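Local coordinates for protein aminoglycoside acetyltransferase meta-AAC0020 (Uncultured bacterium, PDB 5F47) that probably transfers an acetyl group from acetyl-coenzyme A to aminoglycoside antibiotics, as a GNAT-fold enzyme linked to antibiotic resistance, at residues Leu27-Leu30 against Phe31-Val34. Residues are numbered along the deposited sequence; the frame is centred on the assembly and turned at random.
Sequences LIRL and FEAV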
loop_
_atom_site.group_PDB
_atom_site.type_symbol
_atom_site.label_atom_id
_atom_site.label_comp_id
_atom_site.label_asym_id
_atom_site.label_seq_id
_atom_site.Cartn_x
_atom_site.Cartn_y
_atom_site.Cartn_z
ATOM N N LEU B 27 -0.794 -16.183 -12.984
ATOM C CA LEU B 27 -1.089 -14.757 -12.926
ATOM C C LEU B 27 0.192 -13.927 -12.945
ATOM O O LEU B 27 0.264 -12.913 -13.636
ATOM C CB LEU B 27 -1.914 -14.412 -11.681
ATOM C CG LEU B 27 -2.286 -12.927 -11.602
ATOM C CD1 LEU B 27 -3.129 -12.490 -12.810
ATOM C CD2 LEU B 27 -3.012 -12.614 -10.297
ATOM N N ILE B 28 1.203 -14.369 -12.200
ATOM C CA ILE B 28 2.464 -13.641 -12.144
ATOM C C ILE B 28 3.096 -13.615 -13.543
ATOM O O ILE B 28 3.603 -12.580 -13.971
ATOM C CB ILE B 28 3.412 -14.259 -11.114
ATOM C CG1 ILE B 28 2.846 -14.055 -9.705
ATOM C CG2 ILE B 28 4.805 -13.624 -11.220
ATOM C CD1 ILE B 28 3.473 -14.964 -8.651
ATOM N N ARG B 29 3.027 -14.726 -14.275
ATOM C CA ARG B 29 3.513 -14.727 -15.657
ATOM C C ARG B 29 2.697 -13.805 -16.553
ATOM O O ARG B 29 3.232 -13.206 -17.477
ATOM C CB ARG B 29 3.508 -16.139 -16.247
ATOM C CG ARG B 29 4.511 -17.084 -15.588
ATOM C CD ARG B 29 5.931 -16.526 -15.626
ATOM N NE ARG B 29 6.909 -17.513 -15.176
ATOM C CZ ARG B 29 8.209 -17.265 -15.047
ATOM N NH1 ARG B 29 8.698 -16.059 -15.334
ATOM N NH2 ARG B 29 9.021 -18.225 -14.625
ATOM N N LEU B 30 1.393 -13.704 -16.298
ATOM C CA LEU B 30 0.568 -12.780 -17.063
ATOM C C LEU B 30 1.017 -11.341 -16.805
ATOM O O LEU B 30 1.121 -10.539 -17.739
ATOM C CB LEU B 30 -0.907 -12.971 -16.718
ATOM C CG LEU B 30 -1.937 -12.275 -17.609
ATOM C CD1 LEU B 30 -3.230 -13.080 -17.644
ATOM C CD2 LEU B 30 -2.203 -10.883 -17.068
ATOM N N PHE B 31 1.290 -11.019 -15.541
ATOM C CA PHE B 31 1.804 -9.698 -15.177
ATOM C C PHE B 31 3.120 -9.419 -15.916
ATOM O O PHE B 31 3.329 -8.329 -16.455
ATOM C CB PHE B 31 2.050 -9.587 -13.668
ATOM C CG PHE B 31 0.802 -9.513 -12.816
ATOM C CD1 PHE B 31 -0.416 -9.109 -13.340
ATOM C CD2 PHE B 31 0.883 -9.812 -11.470
ATOM C CE1 PHE B 31 -1.572 -9.030 -12.509
ATOM C CE2 PHE B 31 -0.232 -9.739 -10.652
ATOM C CZ PHE B 31 -1.457 -9.339 -11.164
ATOM N N GLU B 32 4.015 -10.395 -15.908
ATOM C CA GLU B 32 5.308 -10.234 -16.571
ATOM C C GLU B 32 5.134 -9.902 -18.054
ATOM O O GLU B 32 5.853 -9.058 -18.605
ATOM C CB GLU B 32 6.149 -11.501 -16.421
ATOM C CG GLU B 32 7.490 -11.428 -17.165
ATOM C CD GLU B 32 8.244 -12.753 -17.198
ATOM O OE1 GLU B 32 7.641 -13.829 -16.986
ATOM O OE2 GLU B 32 9.460 -12.718 -17.453
ATOM N N ALA B 33 4.164 -10.550 -18.691
ATOM C CA ALA B 33 3.894 -10.345 -20.110
ATOM C C ALA B 33 3.216 -8.998 -20.359
ATOM O O ALA B 33 3.694 -8.198 -21.164
ATOM C CB ALA B 33 3.050 -11.482 -20.649
ATOM N N VAL B 34 2.114 -8.735 -19.657
ATOM C CA VAL B 34 1.325 -7.534 -19.940
ATOM C C VAL B 34 2.064 -6.256 -19.551
ATOM O O VAL B 34 1.986 -5.260 -20.283
ATOM C CB VAL B 34 -0.044 -7.584 -19.217
ATOM C CG1 VAL B 34 -0.826 -6.274 -19.417
ATOM C CG2 VAL B 34 -0.847 -8.743 -19.733
HETATM O O HOH W 1 5.380 -14.070 -18.901
#
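Arg-29 and Glu-32, three residues apart on one helix, run side by side and join in a salt bridge: NH1 of Arg-29 donates to OE1 of Glu-32 over 3.0 Å, at an N-H...O angle of 150°. OE1 is met on its syn side, although the donor stands 34° out of the carboxylate plane, whereas on the arginine side the oxygen lies near the guanidinium plane. A bend at chi2 lets the arginine chain run outward beside the extended glutamate, which brings NH1 up to OE1. A water donates to the same OE1 and to the carbonyl O of Arg-29 (2.7 Å), so OE1 accepts two bonds.

Four i-to-i+4 backbone bonds define the alpha-helical segment, from Phe-31 N to Leu-27 O (2.9 Å) through Val-34 N to Leu-30 O (2.8 Å). This is the last part of helix 21-34, the first helix of the GNAT fold, and its apolar side leans on strand 86-94, where Phe-31 touches both Asp-91 and Ala-93. Ile-28 packs on Tyr-80 and Phe-31 on Tyr-81, both of the second subunit.

The apolar contacts begin with Leu-27, whose CG sits over the Phe-31 ring in a CH-pi contact, 4.0 Å from the centroid and 24° off the normal. Leu-27 O lies over the same face, offset toward the rim, 3.5 Å from CG of Phe-31. Farther along, in the one of two deposited Leu-30 conformers considered here, CD2 of Leu-30 lies 3.7 Å from CG2 of Val-34, so this contact is less certain.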